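Local coordinates for xanthomonas outer protein D (Xanthomonas euvesicatoria, PDB 2OIX) that is a type III secreted virulence effector with a Ulp1-family cysteine protease domain that removes SUMO from conjugates, studied here as an inactive mutant, at residues 61-66 against 82-87. The protein carries 1 engineered substitution. Residues are numbered along the deposited sequence; the frame is centred on the assembly and turned at random.
Sequences IPPIVF and DRRNKD
With CG set between its backbone N and carbonyl carbon (chi1 57°) and the chain extended from there to NE, Arg83 passes Pro63 and brings its guanidinium to Pro62 O and Val65 CG2. This is the open end of an antiparallel beta hairpin in the Ulp1-type protease domain, strands 64-71 and 75-82, where Ile64 and Asp82 form a non-hydrogen-bonded pair. Just beyond that pair the backbone still bonds, Arg83 N to Pro63 O at 2.8 Å. Arg83 NH2 donates to Pro62 O at 3.1 Å from above the carbonyl plane, 39° out of it, and so not along a lone pair. Val65 CG2 lies over one face of the Arg83 guanidinium, 3.3 Å from Arg83 NH2, while Ile61 CG2 meets its edge in plane. A water accepts weakly from Arg83 NE and donates to Ile61 O; Arg83 NH1 donates to Leu56 O, linking the contact to the last turn of helix 46-57.

On the face carrying Ile64 and Asp82, Arg84 bends at chi3 (-75°) and grips the carboxylate side-on, NE to Asp82 OD1 and NH2 to OD2, both 2.9 Å. Asp82 OD1 also accepts from Arg84 N, closing an Asx turn from the opposite face of the carboxylate. Arg84 NH2 also forms a salt bridge with Asp157 OD1. Pro63 CG packs on Arg84 CG, and Ile64 CD1 sits 3.7 Å above the Arg84 guanidinium plane, offset toward its rim.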
ATOM      1  N   ILE A  61       0.112 -15.322   4.771  1.00 25.55           N
ATOM      2  CA  ILE A  61      -0.169 -13.885   4.668  1.00 23.71           C
ATOM      3  C   ILE A  61      -1.359 -13.725   3.710  1.00 22.64           C
ATOM      4  O   ILE A  61      -1.341 -14.294   2.619  1.00 23.26           O
ATOM      5  CB  ILE A  61       1.066 -13.109   4.135  1.00 23.22           C
ATOM      6  CG1 ILE A  61       2.316 -13.408   4.983  1.00 22.69           C
ATOM      7  CG2 ILE A  61       0.771 -11.600   4.024  1.00 21.17           C
ATOM      8  CD1 ILE A  61       2.159 -13.228   6.519  1.00 21.69           C
ATOM      9  N   PRO A  62      -2.386 -12.954   4.106  1.00 21.53           N
ATOM     10  CA  PRO A  62      -3.559 -12.757   3.243  1.00 21.44           C
ATOM     11  C   PRO A  62      -3.238 -12.249   1.834  1.00 21.71           C
ATOM     12  O   PRO A  62      -2.195 -11.631   1.621  1.00 22.57           O
ATOM     13  CB  PRO A  62      -4.368 -11.726   3.995  1.00 21.01           C
ATOM     14  CG  PRO A  62      -3.954 -11.931   5.448  1.00 21.69           C
ATOM     15  CD  PRO A  62      -2.510 -12.206   5.366  1.00 20.55           C
ATOM     16  N   PRO A  63      -4.122 -12.535   0.866  1.00 21.20           N
ATOM     17  CA  PRO A  63      -3.735 -12.381  -0.536  1.00 21.29           C
ATOM     18  C   PRO A  63      -3.867 -10.972  -1.127  1.00 20.41           C
ATOM     19  O   PRO A  63      -3.379 -10.738  -2.231  1.00 21.98           O
ATOM     20  CB  PRO A  63      -4.688 -13.365  -1.236  1.00 21.46           C
ATOM     21  CG  PRO A  63      -6.000 -13.104  -0.425  1.00 20.84           C
ATOM     22  CD  PRO A  63      -5.469 -13.127   0.994  1.00 21.11           C
ATOM     23  N   ILE A  64      -4.492 -10.036  -0.417  1.00 18.17           N
ATOM     24  CA  ILE A  64      -4.607  -8.656  -0.938  1.00 19.37           C
ATOM     25  C   ILE A  64      -3.747  -7.773  -0.039  1.00 18.31           C
ATOM     26  O   ILE A  64      -4.094  -7.512   1.066  1.00 20.58           O
ATOM     27  CB  ILE A  64      -6.040  -8.139  -1.019  1.00 19.11           C
ATOM     28  CG1 ILE A  64      -6.851  -8.977  -2.003  1.00 18.70           C
ATOM     29  CG2 ILE A  64      -6.049  -6.684  -1.515  1.00 20.04           C
ATOM     30  CD1 ILE A  64      -8.296  -8.672  -2.103  1.00 18.75           C
ATOM     31  N   VAL A  65      -2.604  -7.339  -0.532  1.00 18.72           N
ATOM     32  CA  VAL A  65      -1.593  -6.735   0.333  1.00 19.40           C
ATOM     33  C   VAL A  65      -1.352  -5.312  -0.125  1.00 20.02           C
ATOM     34  O   VAL A  65      -1.093  -5.088  -1.350  1.00 21.43           O
ATOM     35  CB  VAL A  65      -0.271  -7.540   0.220  1.00 19.95           C
ATOM     36  CG1 VAL A  65       0.793  -6.987   1.135  1.00 17.84           C
ATOM     37  CG2 VAL A  65      -0.522  -9.014   0.601  1.00 24.38           C
ATOM     38  N   PHE A  66      -1.473  -4.365   0.825  1.00 20.71           N
ATOM     39  CA  PHE A  66      -1.164  -2.944   0.655  1.00 18.94           C
ATOM     40  C   PHE A  66       0.236  -2.636   1.135  1.00 19.64           C
ATOM     41  O   PHE A  66       0.518  -2.728   2.345  1.00 19.97           O
ATOM     42  CB  PHE A  66      -2.213  -2.089   1.429  1.00 19.63           C
ATOM     43  CG  PHE A  66      -3.588  -2.379   0.973  1.00 19.95           C
ATOM     44  CD1 PHE A  66      -4.193  -1.561   0.005  1.00 21.32           C
ATOM     45  CD2 PHE A  66      -4.263  -3.545   1.425  1.00 19.67           C
ATOM     46  CE1 PHE A  66      -5.482  -1.893  -0.512  1.00 18.92           C
ATOM     47  CE2 PHE A  66      -5.531  -3.850   0.948  1.00 22.31           C
ATOM     48  CZ  PHE A  66      -6.153  -2.997  -0.006  1.00 18.91           C
ATOM     49  N   ASP A  82      -2.547  -8.314  -5.459  1.00 20.98           N
ATOM     50  CA  ASP A  82      -3.710  -9.158  -5.282  1.00 21.23           C
ATOM     51  C   ASP A  82      -3.351 -10.532  -5.821  1.00 21.55           C
ATOM     52  O   ASP A  82      -3.334 -10.745  -7.025  1.00 21.23           O
ATOM     53  CB  ASP A  82      -4.926  -8.582  -6.034  1.00 22.02           C
ATOM     54  CG  ASP A  82      -6.080  -9.606  -6.189  1.00 23.01           C
ATOM     55  OD1 ASP A  82      -6.163 -10.579  -5.390  1.00 22.07           O
ATOM     56  OD2 ASP A  82      -6.918  -9.479  -7.111  1.00 24.79           O
ATOM     57  N   ARG A  83      -2.991 -11.448  -4.929  1.00 22.20           N
ATOM     58  CA  ARG A  83      -2.621 -12.782  -5.387  1.00 22.44           C
ATOM     59  C   ARG A  83      -3.639 -13.866  -5.071  1.00 22.00           C
ATOM     60  O   ARG A  83      -3.278 -15.049  -4.912  1.00 19.74           O
ATOM     61  CB  ARG A  83      -1.220 -13.159  -4.907  1.00 23.92           C
ATOM     62  CG  ARG A  83      -1.108 -13.089  -3.414  1.00 27.35           C
ATOM     63  CD  ARG A  83       0.300 -12.834  -2.894  1.00 32.63           C
ATOM     64  NE  ARG A  83       0.149 -12.635  -1.457  1.00 31.50           N
ATOM     65  CZ  ARG A  83       1.091 -12.253  -0.619  1.00 32.86           C
ATOM     66  NH1 ARG A  83       2.335 -12.047  -1.046  1.00 34.52           N
ATOM     67  NH2 ARG A  83       0.764 -12.101   0.662  1.00 32.11           N
ATOM     68  N   ARG A  84      -4.919 -13.502  -5.084  1.00 20.37           N
ATOM     69  CA  ARG A  84      -5.988 -14.463  -4.811  1.00 20.75           C
ATOM     70  C   ARG A  84      -5.933 -15.582  -5.862  1.00 21.84           C
ATOM     71  O   ARG A  84      -6.171 -16.757  -5.574  1.00 21.58           O
ATOM     72  CB  ARG A  84      -7.369 -13.817  -4.815  1.00 20.73           C
ATOM     73  CG  ARG A  84      -7.686 -12.997  -3.574  1.00 20.37           C
ATOM     74  CD  ARG A  84      -9.023 -12.359  -3.757  1.00 17.87           C
ATOM     75  NE  ARG A  84      -8.860 -11.244  -4.688  1.00 21.52           N
ATOM     76  CZ  ARG A  84      -9.863 -10.474  -5.117  1.00 23.18           C
ATOM     77  NH1 ARG A  84     -11.116 -10.724  -4.730  1.00 22.78           N
ATOM     78  NH2 ARG A  84      -9.610  -9.476  -5.958  1.00 23.69           N
ATOM     79  N   ASN A  85      -5.568 -15.206  -7.079  1.00 22.84           N
ATOM     80  CA  ASN A  85      -5.343 -16.170  -8.144  1.00 24.19           C
ATOM     81  C   ASN A  85      -3.840 -16.262  -8.360  1.00 25.42           C
ATOM     82  O   ASN A  85      -3.235 -15.346  -8.909  1.00 26.62           O
ATOM     83  CB  ASN A  85      -6.037 -15.720  -9.424  1.00 23.60           C
ATOM     84  CG  ASN A  85      -5.906 -16.733 -10.549  1.00 25.26           C
ATOM     85  OD1 ASN A  85      -5.061 -17.650 -10.519  1.00 26.99           O
ATOM     86  ND2 ASN A  85      -6.755 -16.577 -11.562  1.00 25.81           N
ATOM     87  N   LYS A  86      -3.250 -17.373  -7.938  1.00 26.97           N
ATOM     88  CA  LYS A  86      -1.803 -17.572  -8.025  1.00 27.41           C
ATOM     89  C   LYS A  86      -1.214 -17.685  -9.443  1.00 27.30           C
ATOM     90  O   LYS A  86      -0.032 -17.400  -9.625  1.00 28.12           O
ATOM     91  CB  LYS A  86      -1.349 -18.739  -7.138  1.00 27.64           C
ATOM     92  CG  LYS A  86      -1.509 -20.113  -7.798  1.00 29.25           C
ATOM     93  CD  LYS A  86      -0.518 -21.125  -7.266  1.00 32.53           C
ATOM     94  CE  LYS A  86      -0.201 -22.134  -8.359  1.00 29.76           C
ATOM     95  NZ  LYS A  86      -1.455 -22.630  -9.010  1.00 31.02           N
ATOM     96  N   ASP A  87      -2.018 -18.084 -10.435  1.00 26.69           N
ATOM     97  CA  ASP A  87      -1.569 -18.034 -11.811  1.00 26.93           C
ATOM     98  C   ASP A  87      -1.822 -16.704 -12.514  1.00 26.54           C
ATOM     99  O   ASP A  87      -1.438 -16.545 -13.678  1.00 27.33           O
ATOM    100  CB  ASP A  87      -2.156 -19.198 -12.627  1.00 27.64           C
ATOM    101  CG  ASP A  87      -2.204 -20.496 -11.849  1.00 31.20           C
ATOM    102  OD1 ASP A  87      -1.434 -21.445 -12.170  1.00 34.93           O
ATOM    103  OD2 ASP A  87      -3.043 -20.587 -10.923  1.00 36.35           O
TER
HETATM  104  O   HOH W   1      -1.127 -14.700  -0.247  1.00 49.24           O